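Thiamine pyrophosphokinase (Bacillus subtilis, PDB 3LM8) catalyses the ATP-dependent pyrophosphorylation of thiamine to thiamine diphosphate, releasing AMP, and takes part in thiamine salvage. Local coordinates at residues K77-T80 against L86-A89; W88-Q93 against T123-R128. The protein carries 1 engineered substitution. All blocks are in the same frame, centred on the assembly; numbering follows the deposited sequence.

Interaction 1 of 2, residues K77-T80 against L86-A89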
ATOM      1  N   LYS A  77      -0.112  21.938   2.006  1.00 89.60           N
ATOM      2  CA  LYS A  77      -0.544  22.102   0.609  1.00 87.67           C
ATOM      3  C   LYS A  77       0.523  21.735  -0.422  1.00 79.61           C
ATOM      4  O   LYS A  77       0.236  21.689  -1.621  1.00 81.71           O
ATOM      5  CB  LYS A  77      -0.991  23.547   0.333  1.00 92.33           C
ATOM      6  CG  LYS A  77       0.119  24.433  -0.246  1.00 91.87           C
ATOM      7  CD  LYS A  77      -0.321  25.869  -0.509  1.00 85.26           C
ATOM      8  CE  LYS A  77       0.861  26.711  -0.997  1.00 76.84           C
ATOM      9  NZ  LYS A  77       0.546  28.164  -1.102  1.00 72.09           N
ATOM     10  N   ASP A  78       1.746  21.492   0.041  1.00 66.36           N
ATOM     11  CA  ASP A  78       2.854  21.155  -0.844  1.00 60.32           C
ATOM     12  C   ASP A  78       3.230  19.695  -0.652  1.00 69.29           C
ATOM     13  O   ASP A  78       4.068  19.134  -1.364  1.00 69.09           O
ATOM     14  CB  ASP A  78       4.038  22.063  -0.533  1.00 48.91           C
ATOM     15  CG  ASP A  78       3.667  23.533  -0.597  1.00 58.64           C
ATOM     16  OD1 ASP A  78       3.291  24.009  -1.695  1.00 50.03           O
ATOM     17  OD2 ASP A  78       3.740  24.209   0.457  1.00 73.51           O
ATOM     18  N   GLN A  79       2.580  19.094   0.330  1.00 74.68           N
ATOM     19  CA  GLN A  79       2.776  17.702   0.676  1.00 66.37           C
ATOM     20  C   GLN A  79       1.370  17.168   0.858  1.00 59.52           C
ATOM     21  O   GLN A  79       0.523  17.847   1.436  1.00 63.38           O
ATOM     22  CB  GLN A  79       3.564  17.606   1.985  1.00 67.27           C
ATOM     23  CG  GLN A  79       3.439  16.284   2.709  1.00 73.95           C
ATOM     24  CD  GLN A  79       4.300  16.226   3.961  1.00 78.11           C
ATOM     25  OE1 GLN A  79       4.213  17.093   4.833  1.00 72.52           O
ATOM     26  NE2 GLN A  79       5.134  15.196   4.056  1.00 79.39           N
ATOM     27  N   THR A  80       1.105  15.973   0.346  1.00 49.68           N
ATOM     28  CA  THR A  80      -0.221  15.388   0.492  1.00 41.09           C
ATOM     29  C   THR A  80      -0.423  14.966   1.947  1.00 36.53           C
ATOM     30  O   THR A  80       0.546  14.780   2.689  1.00 29.26           O
ATOM     31  CB  THR A  80      -0.392  14.155  -0.414  1.00 52.44           C
ATOM     32  OG1 THR A  80      -0.173  14.530  -1.779  1.00 56.77           O
ATOM     33  CG2 THR A  80      -1.797  13.588  -0.276  1.00 61.23           C
ATOM     34  N   LEU A  86       2.873   9.274   6.076  1.00 25.68           N
ATOM     35  CA  LEU A  86       3.904   8.273   5.845  1.00 33.13           C
ATOM     36  C   LEU A  86       5.223   8.607   6.548  1.00 34.13           C
ATOM     37  O   LEU A  86       5.885   7.713   7.075  1.00 38.33           O
ATOM     38  CB  LEU A  86       4.135   8.090   4.348  1.00 33.36           C
ATOM     39  CG  LEU A  86       4.990   6.874   3.982  1.00 25.53           C
ATOM     40  CD1 LEU A  86       4.363   5.599   4.555  1.00 13.26           C
ATOM     41  CD2 LEU A  86       5.125   6.798   2.459  1.00 22.74           C
ATOM     42  N   ASP A  87       5.604   9.883   6.564  1.00 34.16           N
ATOM     43  CA  ASP A  87       6.830  10.296   7.250  1.00 40.64           C
ATOM     44  C   ASP A  87       6.724   9.967   8.737  1.00 33.35           C
ATOM     45  O   ASP A  87       7.673   9.497   9.356  1.00 33.88           O
ATOM     46  CB  ASP A  87       7.070  11.803   7.106  1.00 51.73           C
ATOM     47  CG  ASP A  87       7.517  12.201   5.717  1.00 53.18           C
ATOM     48  OD1 ASP A  87       8.216  11.405   5.064  1.00 48.21           O
ATOM     49  OD2 ASP A  87       7.184  13.321   5.284  1.00 57.42           O
ATOM     50  N   TRP A  88       5.557  10.239   9.306  1.00 24.64           N
ATOM     51  CA  TRP A  88       5.296   9.978  10.718  1.00 22.58           C
ATOM     52  C   TRP A  88       5.466   8.490  11.010  1.00 44.29           C
ATOM     53  O   TRP A  88       6.032   8.104  12.037  1.00 52.74           O
ATOM     54  CB  TRP A  88       3.870  10.404  11.061  1.00 27.57           C
ATOM     55  CG  TRP A  88       3.531  10.306  12.512  1.00 32.56           C
ATOM     56  CD1 TRP A  88       3.674  11.279  13.455  1.00 33.48           C
ATOM     57  CD2 TRP A  88       3.003   9.162  13.191  1.00 46.45           C
ATOM     58  NE1 TRP A  88       3.267  10.815  14.681  1.00 41.22           N
ATOM     59  CE2 TRP A  88       2.852   9.516  14.548  1.00 43.17           C
ATOM     60  CE3 TRP A  88       2.647   7.872  12.785  1.00 52.70           C
ATOM     61  CZ2 TRP A  88       2.358   8.625  15.506  1.00 46.92           C
ATOM     62  CZ3 TRP A  88       2.156   6.986  13.740  1.00 51.37           C
ATOM     63  CH2 TRP A  88       2.018   7.368  15.085  1.00 49.30           C
ATOM     64  N   ALA A  89       4.964   7.661  10.096  1.00 44.62           N
ATOM     65  CA  ALA A  89       5.040   6.213  10.242  1.00 31.36           C
ATOM     66  C   ALA A  89       6.447   5.645   9.981  1.00 32.43           C
ATOM     67  O   ALA A  89       6.907   4.770  10.722  1.00 30.84           O
ATOM     68  CB  ALA A  89       4.023   5.554   9.328  1.00 21.54           C
TER
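Q79 and D87 meet through the ends of their side chains. The amide nitrogen NE2 of Q79 gives a hydrogen bond to OD2 of D87, 3.0 Å away. The bond is weak, because its N-H...O angle is only 126°. The amide and the carboxylate are also turned 51° from each other, so the two flat groups are far from coplanar. The side chains approach from opposite directions. The CA atoms of Q79 and D87 are 10.7 Å apart, so the side chains alone bring the segments together. Q79 makes the longer reach of the two: its NE2 lies 4.8 Å from its own CA. Its CG lies anti to the backbone N (chi1 160°), and the chain runs on extended to the amide. D87 is shorter, with CG set anti to its own carbonyl carbon.

The loop that carries Q79 follows strand 71-73 and leads straight into helix 81-92, with T80 as the N-cap residue. Only five residues of chain lie between the two segments, so the contact is local: the residue just before the N-cap reaches along the outside of the helix it precedes, in the catalytic domain. NE2 of Q79 also bonds OD2 of D83, one turn before D87, so one amide nitrogen serves two carboxylates. OD1 of D87 forms a salt bridge with NZ of K119 on helix 107-122, the stronger polar tie of this aspartate. That lysine probably offsets part of the negative charge gathered by D83 and D87. Behind D87, L86 and A89 pack on I97 of strand 96-100.

Interaction 2 of 2, residues W88-Q93 against T123-R128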
ATOM      1  N   TRP A  88       5.557  10.239   9.306  1.00 24.64           N
ATOM      2  CA  TRP A  88       5.296   9.978  10.718  1.00 22.58           C
ATOM      3  C   TRP A  88       5.466   8.490  11.010  1.00 44.29           C
ATOM      4  O   TRP A  88       6.032   8.104  12.037  1.00 52.74           O
ATOM      5  CB  TRP A  88       3.870  10.404  11.061  1.00 27.57           C
ATOM      6  CG  TRP A  88       3.531  10.306  12.512  1.00 32.56           C
ATOM      7  CD1 TRP A  88       3.674  11.279  13.455  1.00 33.48           C
ATOM      8  CD2 TRP A  88       3.003   9.162  13.191  1.00 46.45           C
ATOM      9  NE1 TRP A  88       3.267  10.815  14.681  1.00 41.22           N
ATOM     10  CE2 TRP A  88       2.852   9.516  14.548  1.00 43.17           C
ATOM     11  CE3 TRP A  88       2.647   7.872  12.785  1.00 52.70           C
ATOM     12  CZ2 TRP A  88       2.358   8.625  15.506  1.00 46.92           C
ATOM     13  CZ3 TRP A  88       2.156   6.986  13.740  1.00 51.37           C
ATOM     14  CH2 TRP A  88       2.018   7.368  15.085  1.00 49.30           C
ATOM     15  N   ALA A  89       4.964   7.661  10.096  1.00 44.62           N
ATOM     16  CA  ALA A  89       5.040   6.213  10.242  1.00 31.36           C
ATOM     17  C   ALA A  89       6.447   5.645   9.981  1.00 32.43           C
ATOM     18  O   ALA A  89       6.907   4.770  10.722  1.00 30.84           O
ATOM     19  CB  ALA A  89       4.023   5.554   9.328  1.00 21.54           C
ATOM     20  N   LEU A  90       7.124   6.133   8.941  1.00 32.72           N
ATOM     21  CA  LEU A  90       8.477   5.661   8.646  1.00 35.76           C
ATOM     22  C   LEU A  90       9.370   6.001   9.831  1.00 32.78           C
ATOM     23  O   LEU A  90      10.240   5.226  10.220  1.00 31.92           O
ATOM     24  CB  LEU A  90       9.029   6.308   7.367  1.00 31.07           C
ATOM     25  CG  LEU A  90       8.414   5.814   6.049  1.00 31.78           C
ATOM     26  CD1 LEU A  90       8.996   6.570   4.879  1.00 31.97           C
ATOM     27  CD2 LEU A  90       8.671   4.334   5.890  1.00 38.03           C
ATOM     28  N   GLU A  91       9.139   7.159  10.425  1.00 33.17           N
ATOM     29  CA  GLU A  91       9.932   7.557  11.573  1.00 40.62           C
ATOM     30  C   GLU A  91       9.775   6.507  12.682  1.00 35.19           C
ATOM     31  O   GLU A  91      10.768   5.990  13.203  1.00 31.61           O
ATOM     32  CB  GLU A  91       9.489   8.941  12.045  1.00 42.41           C
ATOM     33  CG  GLU A  91      10.345   9.563  13.123  1.00 45.21           C
ATOM     34  CD  GLU A  91       9.936   9.138  14.518  1.00 48.63           C
ATOM     35  OE1 GLU A  91       8.721   9.166  14.806  1.00 53.07           O
ATOM     36  OE2 GLU A  91      10.826   8.794  15.330  1.00 40.85           O
ATOM     37  N   LYS A  92       8.535   6.165  13.024  1.00 33.86           N
ATOM     38  CA  LYS A  92       8.291   5.167  14.069  1.00 31.55           C
ATOM     39  C   LYS A  92       9.064   3.878  13.806  1.00 30.28           C
ATOM     40  O   LYS A  92       9.319   3.104  14.722  1.00 26.25           O
ATOM     41  CB  LYS A  92       6.798   4.836  14.173  1.00 36.67           C
ATOM     42  CG  LYS A  92       5.910   6.009  14.552  1.00 46.77           C
ATOM     43  CD  LYS A  92       6.191   6.509  15.960  1.00 51.17           C
ATOM     44  CE  LYS A  92       5.448   7.819  16.224  1.00 70.71           C
ATOM     45  NZ  LYS A  92       5.790   8.880  15.222  1.00 75.98           N
ATOM     46  N   GLN A  93       9.434   3.649  12.553  1.00 41.43           N
ATOM     47  CA  GLN A  93      10.172   2.445  12.179  1.00 42.37           C
ATOM     48  C   GLN A  93       9.477   1.148  12.564  1.00 47.29           C
ATOM     49  O   GLN A  93       9.905   0.446  13.478  1.00 52.43           O
ATOM     50  CB  GLN A  93      11.584   2.458  12.784  1.00 44.76           C
ATOM     51  CG  GLN A  93      12.578   3.285  11.993  1.00 49.70           C
ATOM     52  CD  GLN A  93      13.966   3.258  12.592  1.00 57.92           C
ATOM     53  OE1 GLN A  93      14.179   3.718  13.714  1.00 50.70           O
ATOM     54  NE2 GLN A  93      14.921   2.715  11.845  1.00 65.57           N
ATOM     55  N   THR A 123      14.211   3.864   2.541  1.00 66.96           N
ATOM     56  CA  THR A 123      14.248   3.589   3.973  1.00 62.17           C
ATOM     57  C   THR A 123      14.200   2.094   4.274  1.00 61.51           C
ATOM     58  O   THR A 123      14.086   1.693   5.431  1.00 62.49           O
ATOM     59  CB  THR A 123      13.043   4.229   4.673  1.00 52.75           C
ATOM     60  OG1 THR A 123      11.879   3.420   4.446  1.00 55.23           O
ATOM     61  CG2 THR A 123      12.789   5.631   4.123  1.00 48.29           C
ATOM     62  N   ASN A 124      14.283   1.274   3.237  1.00 58.45           N
ATOM     63  CA  ASN A 124      14.217  -0.165   3.419  1.00 69.46           C
ATOM     64  C   ASN A 124      13.207  -0.573   4.492  1.00 61.82           C
ATOM     65  O   ASN A 124      13.561  -1.152   5.519  1.00 54.82           O
ATOM     66  CB  ASN A 124      15.602  -0.732   3.752  1.00 86.95           C
ATOM     67  CG  ASN A 124      16.418  -1.048   2.508  1.00 99.95           C
ATOM     68  OD1 ASN A 124      17.506  -1.623   2.594  1.00104.83           O
ATOM     69  ND2 ASN A 124      15.897  -0.673   1.343  1.00100.49           N
ATOM     70  N   ILE A 125      11.944  -0.248   4.244  1.00 54.99           N
ATOM     71  CA  ILE A 125      10.855  -0.601   5.144  1.00 39.89           C
ATOM     72  C   ILE A 125       9.704  -1.105   4.276  1.00 37.02           C
ATOM     73  O   ILE A 125       9.292  -0.434   3.333  1.00 42.02           O
ATOM     74  CB  ILE A 125      10.355   0.612   5.953  1.00 33.02           C
ATOM     75  CG1 ILE A 125      11.481   1.183   6.810  1.00 35.63           C
ATOM     76  CG2 ILE A 125       9.197   0.189   6.843  1.00 37.54           C
ATOM     77  CD1 ILE A 125      11.069   2.395   7.616  1.00 39.09           C
ATOM     78  N   LYS A 126       9.193  -2.290   4.587  1.00 36.49           N
ATOM     79  CA  LYS A 126       8.094  -2.853   3.822  1.00 38.35           C
ATOM     80  C   LYS A 126       6.866  -1.953   3.878  1.00 35.72           C
ATOM     81  O   LYS A 126       6.340  -1.647   4.958  1.00 25.40           O
ATOM     82  CB  LYS A 126       7.757  -4.251   4.339  1.00 51.05           C
ATOM     83  CG  LYS A 126       8.844  -5.271   4.029  1.00 60.00           C
ATOM     84  CD  LYS A 126       8.621  -6.601   4.725  1.00 65.11           C
ATOM     85  CE  LYS A 126       9.701  -7.599   4.328  1.00 68.04           C
ATOM     86  NZ  LYS A 126      11.069  -7.033   4.510  1.00 63.75           N
ATOM     87  N   ILE A 127       6.432  -1.519   2.698  1.00 37.74           N
ATOM     88  CA  ILE A 127       5.265  -0.659   2.546  1.00 28.77           C
ATOM     89  C   ILE A 127       4.353  -1.318   1.524  1.00 27.32           C
ATOM     90  O   ILE A 127       4.653  -1.350   0.333  1.00 29.78           O
ATOM     91  CB  ILE A 127       5.675   0.731   2.036  1.00 20.01           C
ATOM     92  CG1 ILE A 127       6.746   1.324   2.963  1.00 22.32           C
ATOM     93  CG2 ILE A 127       4.452   1.640   1.949  1.00  7.98           C
ATOM     94  CD1 ILE A 127       7.231   2.700   2.543  1.00 26.60           C
ATOM     95  N   ARG A 128       3.241  -1.856   1.988  1.00 25.12           N
ATOM     96  CA  ARG A 128       2.307  -2.541   1.100  1.00 23.45           C
ATOM     97  C   ARG A 128       1.053  -1.704   0.915  1.00 25.56           C
ATOM     98  O   ARG A 128       0.521  -1.184   1.889  1.00 26.62           O
ATOM     99  CB  ARG A 128       1.949  -3.906   1.709  1.00 25.01           C
ATOM    100  CG  ARG A 128       0.770  -4.590   1.068  1.00 39.44           C
ATOM    101  CD  ARG A 128       0.431  -5.908   1.761  1.00 38.64           C
ATOM    102  NE  ARG A 128       1.470  -6.918   1.590  1.00 37.97           N
ATOM    103  CZ  ARG A 128       2.276  -7.335   2.559  1.00 41.34           C
ATOM    104  NH1 ARG A 128       2.174  -6.834   3.784  1.00 41.29           N
ATOM    105  NH2 ARG A 128       3.190  -8.258   2.303  1.00 43.02           N
TER
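L90 points its two methyl groups at T123, I125 and I127. CD2 does most of the touching. It lies 3.5 Å from CD1 of I125 and 4.0 Å from CD1 of I127, and OG1 of T123 is 3.6 Å away. The other branch, CD1, meets CG2 of T123 at 4.0 Å. The side chains of L90 and I125 run at a slant to each other, whereas those of L90 and T123 cross at about a right angle. The CB of L90 does not aim at the other segment, but the end of the chain bends nearer. In I125 and I127 alike, CG1 is anti to the carbonyl carbon (chi1 -61° and -54°), and the chain runs on extended from CG1, which carries CD1 out to L90.

This is helix-on-sheet packing in the alpha/beta catalytic domain. Helix 81-92 lies against the parallel part of the mixed sheet, where strand 126-131 is the neighbour of strand 96-100. K126 and R128 share backbone hydrogen bonds with I97, and the side chains of A89 and L90 touch I97. The turn before strand 126-131 brings T123 to the contact. There N124, with positive phi, is the C-prime residue of a Schellman motif that ends helix 107-122. OG1 of T123 bonds the carbonyl oxygen of G120; its touch on the CD2 methyl of L90 is van der Waals. On another side of helix 81-92, NZ of K92 sits 3.1 Å above the ring plane of W88, toward the rim, and forms a salt bridge with OE1 of E91.

Interactions 1 and 2 both use helix 81-92. Their segments share W88 and A89, though neither residue touches across either contact. Their centres are 13 Å apart. Interaction 1 is a polar surface contact that runs from just before the helix to its middle, while interaction 2 is apolar and partly buried near its end. Helix 107-122 relates to both, through K119 at D87 and through the turn that carries T123. I97 of strand 96-100 receives L86, A89 and L90 from the helix. The side chain of Q79 is about 11 Å from a bound magnesium ion. The thiamine pocket, which includes Y174, L176 and T186 to N191, is formed by other residues; all four segments belong to the catalytic domain.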